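Local coordinates for AP endonuclease, family protein 2 (Mycobacterium smegmatis, PDB 5TNV) that binds a magnesium ion in a xylose isomerase-like TIM barrel and may act as an endonuclease, at residues A[109-114]-A[140-145]; A[187-192]-A[215-220]; A[115-120]-A[173-178]. All coordinates share one frame; numbering follows the deposited sequence.

Contact 1. Residues A[109-114]-A[140-145]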
loop_
_atom_site.group_PDB
_atom_site.type_symbol
_atom_site.label_atom_id
_atom_site.label_comp_id
_atom_site.label_asym_id
_atom_site.label_seq_id
_atom_site.Cartn_x
_atom_site.Cartn_y
_atom_site.Cartn_z
ATOM N N SER A 109 -17.354 13.952 24.118
ATOM C CA SER A 109 -16.626 15.068 24.711
ATOM C C SER A 109 -17.176 15.454 26.091
ATOM O O SER A 109 -18.407 15.547 26.265
ATOM C CB SER A 109 -16.697 16.279 23.801
ATOM O OG SER A 109 -16.108 17.389 24.482
ATOM N N ILE A 110 -16.275 15.744 27.012
ATOM C CA ILE A 110 -16.672 16.188 28.344
ATOM C C ILE A 110 -17.195 17.620 28.325
ATOM O O ILE A 110 -17.675 18.081 29.382
ATOM C CB ILE A 110 -15.554 15.957 29.375
ATOM C CG1 ILE A 110 -14.359 16.858 29.128
ATOM C CG2 ILE A 110 -15.205 14.484 29.472
ATOM C CD1 ILE A 110 -13.103 16.602 29.893
ATOM N N VAL A 111 -17.188 18.310 27.176
ATOM C CA VAL A 111 -17.888 19.584 27.041
ATOM C C VAL A 111 -18.935 19.530 25.945
ATOM O O VAL A 111 -19.405 20.580 25.510
ATOM C CB VAL A 111 -16.934 20.793 26.894
ATOM C CG1 VAL A 111 -16.132 21.012 28.163
ATOM C CG2 VAL A 111 -16.038 20.674 25.663
ATOM N N ASP A 112 -19.370 18.335 25.543
ATOM C CA ASP A 112 -20.564 18.234 24.690
ATOM C C ASP A 112 -21.699 19.016 25.330
ATOM O O ASP A 112 -21.928 18.908 26.550
ATOM C CB ASP A 112 -20.913 16.763 24.546
ATOM C CG ASP A 112 -21.965 16.448 23.513
ATOM O OD1 ASP A 112 -23.174 16.640 23.836
ATOM O OD2 ASP A 112 -21.580 16.036 22.401
ATOM N N VAL A 113 -22.417 19.803 24.527
ATOM C CA VAL A 113 -23.455 20.658 25.151
ATOM C C VAL A 113 -24.570 19.841 25.782
ATOM O O VAL A 113 -25.003 20.214 26.879
ATOM C CB VAL A 113 -23.979 21.662 24.106
ATOM C CG1 VAL A 113 -25.109 22.507 24.697
ATOM C CG2 VAL A 113 -22.891 22.618 23.630
ATOM N N GLU A 114 -25.028 18.787 25.137
ATOM C CA GLU A 114 -26.079 17.970 25.647
ATOM C C GLU A 114 -25.592 16.905 26.626
ATOM O O GLU A 114 -26.236 16.610 27.622
ATOM C CB GLU A 114 -26.815 17.292 24.470
ATOM C CG GLU A 114 -27.521 18.343 23.612
ATOM C CD GLU A 114 -28.570 19.145 24.364
ATOM O OE1 GLU A 114 -29.361 18.507 25.104
ATOM O OE2 GLU A 114 -28.562 20.384 24.189
ATOM N N THR A 140 -9.345 10.720 26.428
ATOM C CA THR A 140 -10.485 11.525 26.044
ATOM C C THR A 140 -10.061 12.535 24.988
ATOM O O THR A 140 -8.903 12.959 24.953
ATOM C CB THR A 140 -11.082 12.190 27.307
ATOM O OG1 THR A 140 -12.347 12.759 27.019
ATOM C CG2 THR A 140 -10.188 13.271 27.879
ATOM N N GLY A 141 -10.992 12.935 24.144
ATOM C CA GLY A 141 -10.746 13.995 23.206
ATOM C C GLY A 141 -11.980 14.862 23.035
ATOM O O GLY A 141 -13.004 14.647 23.675
ATOM N N PHE A 142 -11.853 15.831 22.144
ATOM C CA PHE A 142 -12.894 16.852 21.988
ATOM C C PHE A 142 -13.663 16.719 20.697
ATOM O O PHE A 142 -14.572 17.513 20.406
ATOM C CB PHE A 142 -12.266 18.233 22.173
ATOM C CG PHE A 142 -11.672 18.420 23.561
ATOM C CD1 PHE A 142 -12.509 18.471 24.682
ATOM C CD2 PHE A 142 -10.304 18.498 23.775
ATOM C CE1 PHE A 142 -11.984 18.578 25.957
ATOM C CE2 PHE A 142 -9.804 18.644 25.066
ATOM C CZ PHE A 142 -10.635 18.692 26.137
ATOM N N MET A 143 -13.350 15.683 19.897
ATOM C CA MET A 143 -14.202 15.342 18.760
ATOM C C MET A 143 -15.625 15.068 19.270
ATOM O O MET A 143 -15.850 14.611 20.397
ATOM C CB MET A 143 -13.660 14.149 17.965
ATOM C CG MET A 143 -13.398 12.899 18.770
ATOM S SD MET A 143 -11.691 12.883 19.420
ATOM C CE MET A 143 -11.769 11.475 20.504
ATOM N N GLN A 144 -16.593 15.346 18.412
ATOM C CA GLN A 144 -18.015 15.120 18.697
ATOM C C GLN A 144 -18.656 14.367 17.540
ATOM O O GLN A 144 -17.971 13.924 16.622
ATOM C CB GLN A 144 -18.763 16.411 19.038
ATOM C CG GLN A 144 -18.207 17.127 20.247
ATOM C CD GLN A 144 -19.046 18.245 20.759
ATOM O OE1 GLN A 144 -20.216 18.410 20.358
ATOM N NE2 GLN A 144 -18.522 19.029 21.681
ATOM N N ALA A 145 -19.978 14.167 17.570
ATOM C CA ALA A 145 -20.649 13.393 16.542
ATOM C C ALA A 145 -20.307 13.960 15.143
ATOM O O ALA A 145 -20.193 15.171 14.942
ATOM C CB ALA A 145 -22.138 13.479 16.693
HETATM O O HOH W 1 -15.658 19.007 22.351
HETATM O O HOH W 2 -13.537 15.181 26.372
HETATM O O HOH W 3 -18.979 21.689 22.974
HETATM O O HOH W 4 -21.797 14.968 19.765
HETATM O O HOH W 5 -22.159 19.707 21.675
#

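Contact 2. Residues A[187-192]-A[215-220]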
loop_
_atom_site.group_PDB
_atom_site.type_symbol
_atom_site.label_atom_id
_atom_site.label_comp_id
_atom_site.label_asym_id
_atom_site.label_seq_id
_atom_site.Cartn_x
_atom_site.Cartn_y
_atom_site.Cartn_z
ATOM N N GLY A 187 -3.450 5.570 40.194
ATOM C CA GLY A 187 -2.171 5.092 39.692
ATOM C C GLY A 187 -2.087 5.066 38.171
ATOM O O GLY A 187 -1.191 4.359 37.670
ATOM N N ILE A 188 -2.930 5.787 37.458
ATOM C CA ILE A 188 -2.928 5.782 36.008
ATOM C C ILE A 188 -2.856 7.216 35.525
ATOM O O ILE A 188 -2.688 8.155 36.308
ATOM C CB ILE A 188 -4.165 5.017 35.471
ATOM C CG1 ILE A 188 -5.484 5.714 35.730
ATOM C CG2 ILE A 188 -4.180 3.594 35.963
ATOM C CD1 ILE A 188 -6.618 5.255 34.832
ATOM N N GLN A 189 -2.975 7.426 34.209
ATOM C CA GLN A 189 -3.004 8.776 33.661
ATOM C C GLN A 189 -4.149 8.949 32.681
ATOM O O GLN A 189 -4.657 7.959 32.097
ATOM C CB GLN A 189 -1.687 9.153 32.993
ATOM C CG GLN A 189 -0.510 9.157 33.936
ATOM C CD GLN A 189 0.766 9.688 33.286
ATOM O OE1 GLN A 189 0.751 10.386 32.307
ATOM N NE2 GLN A 189 1.877 9.369 33.900
ATOM N N LEU A 190 -4.536 10.213 32.498
ATOM C CA LEU A 190 -5.443 10.662 31.447
ATOM C C LEU A 190 -4.634 11.110 30.226
ATOM O O LEU A 190 -3.604 11.777 30.420
ATOM C CB LEU A 190 -6.279 11.820 31.969
ATOM C CG LEU A 190 -7.435 12.275 31.056
ATOM C CD1 LEU A 190 -8.562 11.268 31.132
ATOM C CD2 LEU A 190 -7.863 13.662 31.471
ATOM N N SER A 191 -5.099 10.788 29.043
ATOM C CA SER A 191 -4.495 11.285 27.820
ATOM C C SER A 191 -5.548 12.068 27.022
ATOM O O SER A 191 -6.728 11.733 27.054
ATOM C CB SER A 191 -3.910 10.164 26.976
ATOM O OG SER A 191 -3.015 10.685 26.004
ATOM N N LEU A 192 -5.065 13.100 26.323
ATOM C CA LEU A 192 -5.875 13.990 25.516
ATOM C C LEU A 192 -5.558 13.830 24.043
ATOM O O LEU A 192 -4.455 14.101 23.589
ATOM C CB LEU A 192 -5.618 15.458 25.898
ATOM C CG LEU A 192 -5.678 15.793 27.399
ATOM C CD1 LEU A 192 -5.349 17.263 27.595
ATOM C CD2 LEU A 192 -7.050 15.428 27.974
ATOM N N HIS A 215 -0.988 19.526 34.901
ATOM C CA HIS A 215 -1.346 18.370 35.752
ATOM C C HIS A 215 -0.428 17.212 35.422
ATOM O O HIS A 215 -0.377 16.759 34.254
ATOM C CB HIS A 215 -2.832 18.027 35.518
ATOM C CG HIS A 215 -3.352 17.137 36.606
ATOM N ND1 HIS A 215 -2.890 15.846 36.831
ATOM C CD2 HIS A 215 -4.301 17.394 37.553
ATOM C CE1 HIS A 215 -3.595 15.410 37.882
ATOM N NE2 HIS A 215 -4.430 16.310 38.329
ATOM N N ASP A 216 0.246 16.669 36.437
ATOM C CA ASP A 216 1.222 15.615 36.215
ATOM C C ASP A 216 0.629 14.234 35.950
ATOM O O ASP A 216 1.413 13.295 35.710
ATOM C CB ASP A 216 2.228 15.532 37.353
ATOM C CG ASP A 216 1.703 15.098 38.680
ATOM O OD1 ASP A 216 0.525 14.735 38.822
ATOM O OD2 ASP A 216 2.526 15.157 39.629
ATOM N N ALA A 217 -0.666 14.098 35.935
ATOM C CA ALA A 217 -1.305 12.837 35.494
ATOM C C ALA A 217 -2.113 13.030 34.226
ATOM O O ALA A 217 -2.939 12.164 33.914
ATOM C CB ALA A 217 -2.126 12.209 36.608
ATOM N N VAL A 218 -1.852 14.098 33.483
ATOM C CA VAL A 218 -2.478 14.310 32.173
ATOM C C VAL A 218 -1.375 14.486 31.141
ATOM O O VAL A 218 -0.336 15.111 31.421
ATOM C CB VAL A 218 -3.411 15.529 32.192
ATOM C CG1 VAL A 218 -4.119 15.652 30.836
ATOM C CG2 VAL A 218 -4.453 15.427 33.319
ATOM N N GLY A 219 -1.559 13.936 29.961
ATOM C CA GLY A 219 -0.592 14.098 28.862
ATOM C C GLY A 219 -1.353 14.088 27.542
ATOM O O GLY A 219 -2.568 13.904 27.497
ATOM N N LEU A 220 -0.590 14.338 26.482
ATOM C CA LEU A 220 -1.137 14.307 25.125
ATOM C C LEU A 220 -1.109 12.896 24.542
ATOM O O LEU A 220 -0.239 12.081 24.846
ATOM C CB LEU A 220 -0.362 15.251 24.192
ATOM C CG LEU A 220 -0.423 16.723 24.518
ATOM C CD1 LEU A 220 0.470 17.484 23.525
ATOM C CD2 LEU A 220 -1.863 17.220 24.465
HETATM O O HOH W 6 1.906 12.899 31.543
#

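Contact 3. Residues A[115-120]-A[173-178]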
loop_
_atom_site.group_PDB
_atom_site.type_symbol
_atom_site.label_atom_id
_atom_site.label_comp_id
_atom_site.label_asym_id
_atom_site.label_seq_id
_atom_site.Cartn_x
_atom_site.Cartn_y
_atom_site.Cartn_z
ATOM N N ASN A 115 -24.485 16.274 26.326
ATOM C CA ASN A 115 -24.037 15.086 27.066
ATOM C C ASN A 115 -22.757 15.251 27.813
ATOM O O ASN A 115 -22.235 14.240 28.316
ATOM C CB ASN A 115 -23.952 13.923 26.039
ATOM C CG ASN A 115 -25.359 13.594 25.557
ATOM O OD1 ASN A 115 -26.258 13.544 26.408
ATOM N ND2 ASN A 115 -25.448 13.401 24.238
ATOM N N GLY A 116 -22.212 16.449 27.963
ATOM C CA GLY A 116 -20.913 16.625 28.591
ATOM C C GLY A 116 -20.836 16.127 30.003
ATOM O O GLY A 116 -19.880 15.472 30.385
ATOM N N GLU A 117 -21.868 16.422 30.813
ATOM C CA GLU A 117 -21.842 15.946 32.194
ATOM C C GLU A 117 -21.922 14.411 32.270
ATOM O O GLU A 117 -21.217 13.764 33.076
ATOM C CB GLU A 117 -22.947 16.559 33.049
ATOM C CG GLU A 117 -22.718 18.054 33.232
ATOM C CD GLU A 117 -23.642 18.752 34.168
ATOM O OE1 GLU A 117 -23.560 18.560 35.369
ATOM O OE2 GLU A 117 -24.432 19.572 33.706
ATOM N N LYS A 118 -22.743 13.770 31.409
ATOM C CA LYS A 118 -22.789 12.302 31.320
ATOM C C LYS A 118 -21.437 11.746 30.915
ATOM O O LYS A 118 -20.967 10.732 31.474
ATOM C CB LYS A 118 -23.865 11.882 30.313
ATOM C CG LYS A 118 -23.860 10.402 29.982
ATOM C CD LYS A 118 -24.842 9.995 28.886
ATOM C CE LYS A 118 -24.708 8.562 28.380
ATOM N NZ LYS A 118 -23.843 7.767 29.288
ATOM N N ASN A 119 -20.822 12.381 29.900
ATOM C CA ASN A 119 -19.509 11.918 29.437
ATOM C C ASN A 119 -18.429 12.036 30.510
ATOM O O ASN A 119 -17.585 11.164 30.633
ATOM C CB ASN A 119 -19.155 12.685 28.145
ATOM C CG ASN A 119 -20.081 12.329 26.995
ATOM O OD1 ASN A 119 -20.764 11.280 26.984
ATOM N ND2 ASN A 119 -20.146 13.192 25.986
ATOM N N LEU A 120 -18.496 13.144 31.281
ATOM C CA LEU A 120 -17.573 13.308 32.407
ATOM C C LEU A 120 -17.756 12.188 33.407
ATOM O O LEU A 120 -16.770 11.611 33.911
ATOM C CB LEU A 120 -17.805 14.691 33.015
ATOM C CG LEU A 120 -16.941 15.035 34.240
ATOM C CD1 LEU A 120 -15.478 15.160 33.890
ATOM C CD2 LEU A 120 -17.435 16.342 34.872
ATOM N N ILE A 173 -10.712 22.651 30.501
ATOM C CA ILE A 173 -9.503 22.542 31.333
ATOM C C ILE A 173 -9.874 22.074 32.732
ATOM O O ILE A 173 -9.228 21.198 33.338
ATOM C CB ILE A 173 -8.697 23.863 31.328
ATOM C CG1 ILE A 173 -8.069 24.087 29.905
ATOM C CG2 ILE A 173 -7.694 23.866 32.425
ATOM C CD1 ILE A 173 -7.486 25.481 29.735
ATOM N N GLU A 174 -10.941 22.663 33.298
ATOM C CA GLU A 174 -11.407 22.306 34.650
ATOM C C GLU A 174 -11.751 20.840 34.705
ATOM O O GLU A 174 -11.364 20.146 35.656
ATOM C CB GLU A 174 -12.637 23.155 35.029
ATOM C CG GLU A 174 -13.338 22.937 36.348
ATOM C CD GLU A 174 -14.607 23.794 36.447
ATOM O OE1 GLU A 174 -14.633 24.975 36.034
ATOM O OE2 GLU A 174 -15.643 23.300 36.939
ATOM N N ARG A 175 -12.492 20.368 33.706
ATOM C CA ARG A 175 -12.929 18.955 33.714
ATOM C C ARG A 175 -11.779 17.989 33.450
ATOM O O ARG A 175 -11.707 16.908 34.031
ATOM C CB ARG A 175 -14.099 18.763 32.773
ATOM C CG ARG A 175 -15.354 19.434 33.331
ATOM C CD ARG A 175 -16.553 19.271 32.401
ATOM N NE ARG A 175 -17.731 19.836 33.034
ATOM C CZ ARG A 175 -18.927 19.974 32.482
ATOM N NH1 ARG A 175 -19.181 19.551 31.258
ATOM N NH2 ARG A 175 -19.959 20.540 33.126
ATOM N N VAL A 176 -10.832 18.366 32.601
ATOM C CA VAL A 176 -9.599 17.590 32.417
ATOM C C VAL A 176 -8.860 17.449 33.729
ATOM O O VAL A 176 -8.410 16.355 34.061
ATOM C CB VAL A 176 -8.721 18.219 31.299
ATOM C CG1 VAL A 176 -7.333 17.635 31.363
ATOM C CG2 VAL A 176 -9.380 17.934 29.935
ATOM N N ARG A 177 -8.687 18.560 34.455
ATOM C CA ARG A 177 -7.995 18.472 35.729
ATOM C C ARG A 177 -8.687 17.577 36.728
ATOM O O ARG A 177 -8.074 16.826 37.472
ATOM C CB ARG A 177 -7.795 19.861 36.341
ATOM C CG ARG A 177 -6.818 20.763 35.593
ATOM C CD ARG A 177 -6.944 22.206 36.106
ATOM N NE ARG A 177 -5.987 23.093 35.572
ATOM C CZ ARG A 177 -6.003 24.398 35.715
ATOM N NH1 ARG A 177 -6.981 24.993 36.363
ATOM N NH2 ARG A 177 -4.998 25.061 35.140
ATOM N N GLU A 178 -10.007 17.664 36.761
ATOM C CA GLU A 178 -10.807 16.811 37.645
ATOM C C GLU A 178 -10.566 15.345 37.334
ATOM O O GLU A 178 -10.375 14.487 38.220
ATOM C CB GLU A 178 -12.291 17.167 37.482
ATOM C CG GLU A 178 -13.271 16.423 38.300
ATOM C CD GLU A 178 -14.722 16.789 37.959
ATOM O OE1 GLU A 178 -14.994 17.994 37.617
ATOM O OE2 GLU A 178 -15.410 15.749 38.060
HETATM O O HOH W 7 -22.455 21.583 31.847
#

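Contact 1. Residues A[109-114]-A[140-145]
Ser109 and Ile110 lie against Thr140 and Phe142 where two neighbouring loops meet at the C-terminal ends of the strands of a TIM barrel. The 109-114 loop leads from strand 99-104 to helix 116-133. Residues 140-145 carry the end of strand 137-141 onward. Ser109 OG approaches the Phe142 ring at its edge, near the ring plane, 3.8 Å from Phe142 CD1. A chi1 of 173° sets Ser109 OG opposite the backbone N, where it also takes the Val111 N-H at 3.0 Å, closing an ST turn inside the type I turn from Ser109 to Asp112. Ile110 CG1 and Val111 CG2 come to the same ring obliquely, Ile110 CG1 standing 4.3 Å from Phe142 CE1. Tyr199 meets this ring edge-to-face, and Ala172 of helix 169-185 touches it too. Ile110 and Thr140 cross at about a right angle, with Ile110 CG2 near Thr140 OG1.

Farther along, Gln144 reaches toward the loop with its chain extended, its amide plane turned 34° from the Asp112 carboxylate. Asp112 OD2 and Gln144 OE1 are two acceptors 3.4 Å apart, so they do not bond; a separate water serves each, while Asp112 OD1 accepts from Asn115 N. Met143 points away from this interface, its side chain about 3 Å from that of the magnesium ligand Glu193 at the nearest atoms. Polar links between the loops run through water. One bridges Ile110 N, Thr140 OG1 and Gly141 O. Another water accepts from Ser109 OG at 2.7 Å and from Gln144 NE2 at 2.9 Å, and donates to Phe142 O.

Contact 2. Residues A[187-192]-A[215-220]
Leu192 turns its CG anti to the carbonyl carbon (chi1 -49°) and Val218 holds CG1 anti to its backbone N (chi1 -176°), which brings Leu192 CG to 3.8 Å from Val218 CG1. The two belong to neighbouring parallel strands of a beta-alpha-beta unit in the TIM barrel, 189-193 and 218-221, connected through helix 203-213. Leu192 CD1 also packs on Val218 CG1, and the two side chains meet at a slant. Leu190 and Leu220 point to the same face of the sheet, Leu190 CD2 lying near Val218 CG2. This is the side covered by helices: Val176 and Leu179 of helix 169-185 and Ile210 of helix 203-213 pack onto it.

Three backbone bonds tie the strands in parallel register. Leu190 N donates to Ala217 O at 2.9 Å, and Gly219 N donates to Leu190 O. Leu192 N then reaches Gly219 O, lying in that carbonyl's plane. Before the strand, a type I turn runs from His215 to Val218, and His215 ND1 accepts the Ala217 N-H in the plane of its ring at 3.0 Å.

Ser191 points to the other face, where Gly219 has no side chain. Ser191 OG sits 3.3 Å from Leu220 C and is hydrogen-bonded to Asn249 OD1. The ND2 of Asn249 serves both Gln189 OE1 and Leu190 O. Gln189 CB rests 3.4 Å from Ala217 O, and Gln189 OE1 accepts from a water at 2.9 Å.

Contact 3. Residues A[115-120]-A[173-178]
Helices 116-133 and 169-185, neighbours in the outer helical layer of the TIM barrel, run nearly parallel where they meet, their short segments 19° apart in direction with axes 11.9 Å from each other at closest approach. That wide spacing leaves this surface contact, away from the magnesium site, to side chains reaching across; the nearest CA atoms belong to Leu120 and Arg175, 7.4 Å apart. Leu120 and Arg175 cross at about a right angle. Leu120 CD2 lies over the aliphatic part of the arginine, 3.9 Å from Arg175 CD, while Leu120 CD1 meets Arg175 CB. Glu178, one turn on from Arg175, also crosses Leu120 at about a right angle and brings OE2 to 3.8 Å from Leu120 CD2; that oxygen is hydrogen-bonded to His124 NE2.

The Arg175 chain is extended from CG to NE and carries its guanidinium to the start of helix 116-133, beside Gly116. Arg175 NH2 lies 3.7 Å from Glu117 CG. Glu117 OE2 stays 4.6 Å from Arg175 NH2, and a water held by NH2 reaches that carboxylate only weakly. Arg175 NH1 bonds Ile110 O in the loop before helix 116-133. Beneath, Val176 faces inward onto Leu190 and Leu192 of strand 189-193.

How the contacts relate
Along the chain, the segments of contacts 1 and 3 alternate, in the order 109-114, 115-120, 140-145, 173-178, and both contacts close before contact 2 opens. Contacts 1 and 3 are centred 9 Å apart; contact 2 lies about 14 Å from contact 3 and 18 Å from contact 1, centre to centre. Strands 137-141 and 189-193, adjacent in the barrel sheet, join contacts 1 and 2 through the Thr140 N to Ser191 O pair, a probable hydrogen bond. Helix 169-185 carries half of contact 3 and leads into strand 189-193 of contact 2. Together they connect the loops near the magnesium site, the outer helices and the sheet within one sector of the barrel.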